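Local coordinates for protein DyP-type peroxidase (Pleurotus ostreatus PC15, PDB 6FSK) that uses heme b to carry out peroxidase reactions and, as a dye-decolorizing peroxidase, probably oxidises dyes and Mn(II), at residues Asp191-Gln203 and Pro207-Ala219. The protein carries 1 engineered substitution. Sequence-based numbering, arbitrary orientation.
Sequences DGISHPAVEQFDQ and PGQDPIRPGFILA. Unlike the reference sequence in segment 191-203: H195 (reference Asn). With HEM (protoporphyrin IX containing Fe), chain C.
The carbonyl oxygen of A197 accepts one hydrogen bond from segment 207-219, from the backbone N of I212 at 2.8 Å and nearly straight (167°), with CA of P211 making a CA-H...O contact 3.2 Å away. The carbonyl of I212 repeats the pattern, accepting from E199 N at 2.8 Å with the CA of V198 close by. These bonds build a two-residue parallel bridge, A197 beside P211 and V198 beside I212. On the A197 and P211 face the two CB atoms meet, and CG of E199 comes alongside CB of P211; a water donates to both E199 OE2 and P211 O. On the other face V198 holds CG1 anti to its backbone N (chi1 176°) and lays it on P214, 3.9 Å from CB, while CG2 meets CG1 of I217. The CD1 of I212 reaches CB of P196. The loop before strand 197-198 runs into the heme site: D191-G192 closes the GXXDG motif of DyP-type peroxidases, and the backbone N of G192 and I193 both donate to propionate oxygen O2A, while S194 OG donates to O2D of the other propionate at 2.6 Å. At H195, the next residue, Q209 of 207-219, its chain extended beyond CG, brings NE2 to H195 O at 2.9 Å, straight along the N-H but well above the carbonyl plane; its CD rests on CB of A197, and OE1 accepts from L206 N. With Q209 cut back to an alanine, H195 O would probably lose this donor and L206 N its acceptor. D202 OD2 receives V198 N through its anti lone pair, tying the following turn back to the strand.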
loop_
_atom_site.group_PDB
_atom_site.type_symbol
_atom_site.label_atom_id
_atom_site.label_comp_id
_atom_site.label_asym_id
_atom_site.label_seq_id
_atom_site.Cartn_x
_atom_site.Cartn_y
_atom_site.Cartn_z
ATOM N N ASP A 191 4.770 -7.736 -7.349
ATOM C CA ASP A 191 4.390 -6.548 -6.575
ATOM C C ASP A 191 5.653 -5.982 -5.979
ATOM O O ASP A 191 6.632 -6.689 -5.753
ATOM C CB ASP A 191 3.436 -7.019 -5.452
ATOM C CG ASP A 191 2.612 -5.884 -4.797
ATOM O OD1 ASP A 191 2.495 -4.767 -5.328
ATOM O OD2 ASP A 191 2.088 -6.146 -3.680
ATOM N N GLY A 192 5.646 -4.695 -5.764
ATOM C CA GLY A 192 6.813 -4.033 -5.181
ATOM C C GLY A 192 7.786 -3.396 -6.132
ATOM O O GLY A 192 8.924 -3.190 -5.769
ATOM N N ILE A 193 7.382 -3.132 -7.375
ATOM C CA ILE A 193 8.276 -2.730 -8.431
ATOM C C ILE A 193 8.492 -1.219 -8.344
ATOM O O ILE A 193 9.606 -0.707 -8.432
ATOM C CB ILE A 193 7.743 -3.120 -9.815
ATOM C CG1 ILE A 193 7.579 -4.663 -9.873
ATOM C CG2 ILE A 193 8.566 -2.536 -10.957
ATOM C CD1 ILE A 193 6.807 -5.168 -11.056
ATOM N N SER A 194 7.371 -0.484 -8.373
ATOM C CA SER A 194 7.446 0.954 -8.569
ATOM C C SER A 194 7.199 1.757 -7.293
ATOM O O SER A 194 6.078 1.792 -6.801
ATOM C CB SER A 194 6.464 1.447 -9.667
ATOM O OG SER A 194 6.566 2.870 -9.902
ATOM N N HIS A 195 8.232 2.481 -6.817
ATOM C CA HIS A 195 8.116 3.365 -5.672
ATOM C C HIS A 195 8.762 4.689 -6.011
ATOM O O HIS A 195 9.615 4.734 -6.890
ATOM C CB HIS A 195 8.828 2.876 -4.439
ATOM C CG HIS A 195 8.396 1.516 -4.011
ATOM N ND1 HIS A 195 7.154 1.311 -3.429
ATOM C CD2 HIS A 195 8.997 0.317 -4.120
ATOM C CE1 HIS A 195 7.007 0.005 -3.210
ATOM N NE2 HIS A 195 8.112 -0.623 -3.626
ATOM N N PRO A 196 8.368 5.759 -5.330
ATOM C CA PRO A 196 9.047 7.009 -5.623
ATOM C C PRO A 196 10.469 6.964 -5.069
ATOM O O PRO A 196 10.708 6.435 -3.946
ATOM C CB PRO A 196 8.260 8.034 -4.840
ATOM C CG PRO A 196 7.656 7.205 -3.686
ATOM C CD PRO A 196 7.248 5.953 -4.386
ATOM N N ALA A 197 11.387 7.552 -5.805
ATOM C CA ALA A 197 12.701 7.816 -5.197
ATOM C C ALA A 197 12.586 9.064 -4.331
ATOM O O ALA A 197 11.892 10.010 -4.691
ATOM C CB ALA A 197 13.742 8.013 -6.270
ATOM N N VAL A 198 13.357 9.121 -3.226
ATOM C CA VAL A 198 13.245 10.190 -2.271
ATOM C C VAL A 198 14.582 10.909 -2.241
ATOM O O VAL A 198 15.640 10.331 -1.954
ATOM C CB VAL A 198 12.927 9.624 -0.881
ATOM C CG1 VAL A 198 12.901 10.712 0.135
ATOM C CG2 VAL A 198 11.556 8.916 -0.987
ATOM N N GLU A 199 14.535 12.186 -2.586
ATOM C CA GLU A 199 15.721 13.023 -2.517
ATOM C C GLU A 199 16.311 12.943 -1.116
ATOM O O GLU A 199 15.624 12.908 -0.075
ATOM C CB GLU A 199 15.430 14.468 -2.893
ATOM C CG GLU A 199 14.977 14.702 -4.294
ATOM C CD GLU A 199 15.063 16.199 -4.653
ATOM O OE1 GLU A 199 16.254 16.720 -4.479
ATOM O OE2 GLU A 199 14.098 16.844 -5.099
ATOM N N GLN A 200 17.649 13.032 -1.106
ATOM C CA GLN A 200 18.417 12.985 0.152
ATOM C C GLN A 200 18.436 11.589 0.791
ATOM O O GLN A 200 18.931 11.442 1.953
ATOM C CB GLN A 200 18.019 14.060 1.148
ATOM C CG GLN A 200 17.947 15.455 0.511
ATOM C CD GLN A 200 17.749 16.521 1.525
ATOM O OE1 GLN A 200 16.623 16.985 1.801
ATOM N NE2 GLN A 200 18.859 16.905 2.148
ATOM N N PHE A 201 17.901 10.606 0.091
ATOM C CA PHE A 201 17.835 9.202 0.565
ATOM C C PHE A 201 18.268 8.315 -0.570
ATOM O O PHE A 201 19.259 7.564 -0.443
ATOM C CB PHE A 201 16.497 8.784 1.153
ATOM C CG PHE A 201 16.519 7.363 1.636
ATOM C CD1 PHE A 201 17.186 7.017 2.766
ATOM C CD2 PHE A 201 15.868 6.346 0.927
ATOM C CE1 PHE A 201 17.228 5.702 3.177
ATOM C CE2 PHE A 201 15.939 5.073 1.312
ATOM C CZ PHE A 201 16.623 4.737 2.445
ATOM N N ASP A 202 17.495 8.279 -1.669
ATOM C CA ASP A 202 17.820 7.436 -2.808
ATOM C C ASP A 202 18.856 8.191 -3.672
ATOM O O ASP A 202 18.476 9.082 -4.470
ATOM C CB ASP A 202 16.534 7.097 -3.592
ATOM C CG ASP A 202 15.579 6.279 -2.755
ATOM O OD1 ASP A 202 15.949 5.127 -2.450
ATOM O OD2 ASP A 202 14.462 6.688 -2.349
ATOM N N GLN A 203 20.125 7.805 -3.502
ATOM C CA GLN A 203 21.258 8.465 -4.195
ATOM C C GLN A 203 21.369 8.096 -5.682
ATOM O O GLN A 203 21.892 8.896 -6.451
ATOM C CB GLN A 203 22.553 8.171 -3.445
ATOM C CG GLN A 203 22.570 8.635 -1.996
ATOM C CD GLN A 203 22.273 10.116 -1.827
ATOM O OE1 GLN A 203 21.763 10.557 -0.781
ATOM N NE2 GLN A 203 22.577 10.900 -2.856
ATOM N N PRO A 207 16.312 4.248 -13.720
ATOM C CA PRO A 207 15.760 4.900 -14.910
ATOM C C PRO A 207 14.241 4.956 -14.833
ATOM O O PRO A 207 13.553 3.958 -14.532
ATOM C CB PRO A 207 16.238 3.998 -16.066
ATOM C CG PRO A 207 17.440 3.320 -15.475
ATOM C CD PRO A 207 17.080 3.026 -14.056
ATOM N N GLY A 208 13.730 6.176 -15.037
ATOM C CA GLY A 208 12.299 6.417 -14.972
ATOM C C GLY A 208 11.687 6.721 -13.583
ATOM O O GLY A 208 10.463 6.885 -13.440
ATOM N N GLN A 209 12.542 6.743 -12.561
ATOM C CA GLN A 209 12.167 6.950 -11.213
ATOM C C GLN A 209 12.506 8.411 -10.919
ATOM O O GLN A 209 13.661 8.764 -10.620
ATOM C CB GLN A 209 12.929 6.004 -10.345
ATOM C CG GLN A 209 12.363 5.780 -8.998
ATOM C CD GLN A 209 13.139 4.854 -8.082
ATOM O OE1 GLN A 209 14.372 4.642 -8.223
ATOM N NE2 GLN A 209 12.445 4.395 -7.004
ATOM N N ASP A 210 11.493 9.284 -11.009
ATOM C CA ASP A 210 11.591 10.680 -10.702
ATOM C C ASP A 210 11.726 10.863 -9.175
ATOM O O ASP A 210 11.007 10.147 -8.382
ATOM C CB ASP A 210 10.235 11.351 -11.070
ATOM C CG ASP A 210 9.906 11.264 -12.548
ATOM O OD1 ASP A 210 10.853 11.001 -13.328
ATOM O OD2 ASP A 210 8.724 11.480 -12.940
ATOM N N PRO A 211 12.824 11.538 -8.741
ATOM C CA PRO A 211 12.880 11.655 -7.282
ATOM C C PRO A 211 12.029 12.823 -6.787
ATOM O O PRO A 211 11.948 13.866 -7.461
ATOM C CB PRO A 211 14.347 11.882 -6.951
ATOM C CG PRO A 211 14.955 12.287 -8.205
ATOM C CD PRO A 211 14.051 11.997 -9.359
ATOM N N ILE A 212 11.441 12.622 -5.595
ATOM C CA ILE A 212 10.579 13.605 -4.922
ATOM C C ILE A 212 11.207 14.052 -3.621
ATOM O O ILE A 212 12.016 13.337 -3.020
ATOM C CB ILE A 212 9.162 13.030 -4.673
ATOM C CG1 ILE A 212 9.140 12.024 -3.541
ATOM C CG2 ILE A 212 8.560 12.548 -5.997
ATOM C CD1 ILE A 212 7.720 11.484 -3.306
ATOM N N ARG A 213 10.851 15.250 -3.186
ATOM C CA ARG A 213 11.376 15.805 -1.950
ATOM C C ARG A 213 10.957 14.913 -0.740
ATOM O O ARG A 213 9.863 14.341 -0.705
ATOM C CB ARG A 213 10.924 17.224 -1.759
ATOM C CG ARG A 213 11.769 18.209 -2.610
ATOM C CD ARG A 213 11.104 19.510 -2.691
ATOM N NE ARG A 213 9.896 19.538 -3.535
ATOM C CZ ARG A 213 8.951 20.453 -3.519
ATOM N NH1 ARG A 213 8.985 21.516 -2.714
ATOM N NH2 ARG A 213 7.919 20.328 -4.391
ATOM N N PRO A 214 11.819 14.862 0.271
ATOM C CA PRO A 214 11.579 13.936 1.402
ATOM C C PRO A 214 10.323 14.339 2.177
ATOM O O PRO A 214 9.719 13.471 2.848
ATOM C CB PRO A 214 12.874 14.032 2.228
ATOM C CG PRO A 214 13.412 15.409 1.890
ATOM C CD PRO A 214 13.142 15.512 0.411
ATOM N N GLY A 215 9.917 15.614 2.214
ATOM C CA GLY A 215 8.721 16.060 2.895
ATOM C C GLY A 215 7.415 15.587 2.335
ATOM O O GLY A 215 6.378 15.815 2.955
ATOM N N PHE A 216 7.435 14.877 1.188
ATOM C CA PHE A 216 6.205 14.190 0.705
ATOM C C PHE A 216 6.051 12.839 1.442
ATOM O O PHE A 216 4.966 12.261 1.340
ATOM C CB PHE A 216 6.283 14.003 -0.799
ATOM C CG PHE A 216 6.148 15.304 -1.525
ATOM C CD1 PHE A 216 4.981 16.060 -1.464
ATOM C CD2 PHE A 216 7.232 15.844 -2.212
ATOM C CE1 PHE A 216 4.882 17.317 -2.088
ATOM C CE2 PHE A 216 7.087 17.074 -2.802
ATOM C CZ PHE A 216 5.959 17.844 -2.728
ATOM N N ILE A 217 7.081 12.416 2.162
ATOM C CA ILE A 217 7.058 11.130 2.918
ATOM C C ILE A 217 7.177 11.377 4.394
ATOM O O ILE A 217 6.470 10.710 5.179
ATOM C CB ILE A 217 8.171 10.159 2.454
ATOM C CG1 ILE A 217 8.097 9.878 0.928
ATOM C CG2 ILE A 217 8.206 8.833 3.281
ATOM C CD1 ILE A 217 6.776 9.250 0.430
ATOM N N LEU A 218 8.060 12.295 4.803
ATOM C CA LEU A 218 8.335 12.593 6.168
ATOM C C LEU A 218 7.802 13.922 6.523
ATOM O O LEU A 218 8.103 14.900 5.858
ATOM C CB LEU A 218 9.838 12.576 6.348
ATOM C CG LEU A 218 10.644 11.313 6.115
ATOM C CD1 LEU A 218 12.164 11.600 6.083
ATOM C CD2 LEU A 218 10.325 10.289 7.158
ATOM N N ALA A 219 7.064 14.035 7.642
ATOM C CA ALA A 219 6.588 15.321 8.090
ATOM C C ALA A 219 7.737 16.302 8.456
ATOM O O ALA A 219 8.776 15.882 8.971
ATOM C CB ALA A 219 5.699 15.155 9.298
HETATM C CHA HEM C . 1.095 -1.056 -7.924
HETATM C CHB HEM C . -1.421 -4.997 -6.749
HETATM C CHC HEM C . -3.787 -2.420 -3.442
HETATM C CHD HEM C . -1.491 1.617 -4.821
HETATM C C1A HEM C . 0.645 -2.378 -7.915
HETATM C C2A HEM C . 1.136 -3.441 -8.735
HETATM C C3A HEM C . 0.475 -4.551 -8.379
HETATM C C4A HEM C . -0.484 -4.154 -7.394
HETATM C CMA HEM C . 0.599 -5.901 -8.999
HETATM C CAA HEM C . 2.191 -3.291 -9.820
HETATM C CBA HEM C . 3.642 -3.553 -9.437
HETATM C CGA HEM C . 4.211 -2.491 -8.534
HETATM O O1A HEM C . 4.531 -1.391 -8.991
HETATM O O2A HEM C . 4.371 -2.779 -7.321
HETATM C C1B HEM C . -2.320 -4.669 -5.731
HETATM C C2B HEM C . -3.166 -5.545 -5.058
HETATM C C3B HEM C . -3.834 -4.867 -4.087
HETATM C C4B HEM C . -3.363 -3.481 -4.220
HETATM C CMB HEM C . -3.357 -7.007 -5.374
HETATM C CAB HEM C . -4.857 -5.250 -3.090
HETATM C CBB HEM C . -5.032 -6.488 -2.680
HETATM C C1C HEM C . -3.487 -1.096 -3.533
HETATM C C2C HEM C . -4.019 -0.009 -2.827
HETATM C C3C HEM C . -3.410 1.149 -3.215
HETATM C C4C HEM C . -2.396 0.759 -4.166
HETATM C CMC HEM C . -5.087 -0.142 -1.775
HETATM C CAC HEM C . -3.634 2.579 -2.869
HETATM C CBC HEM C . -4.821 3.074 -2.462
HETATM C C1D HEM C . -0.545 1.172 -5.748
HETATM C C2D HEM C . 0.498 2.111 -6.265
HETATM C C3D HEM C . 1.255 1.317 -7.115
HETATM C C4D HEM C . 0.615 0.011 -7.126
HETATM C CMD HEM C . 0.720 3.529 -5.921
HETATM C CAD HEM C . 2.431 1.741 -7.987
HETATM C CBD HEM C . 2.011 2.325 -9.299
HETATM C CGD HEM C . 3.192 2.852 -10.076
HETATM O O1D HEM C . 3.236 2.439 -11.261
HETATM O O2D HEM C . 4.048 3.514 -9.526
HETATM N NA HEM C . -0.446 -2.786 -7.146
HETATM N NB HEM C . -2.504 -3.405 -5.277
HETATM N NC HEM C . -2.558 -0.571 -4.465
HETATM N ND HEM C . -0.471 -0.019 -6.346
HETATM FE FE HEM C . -1.536 -1.678 -5.876
HETATM O O HOH W 1 11.891 16.460 -6.551
#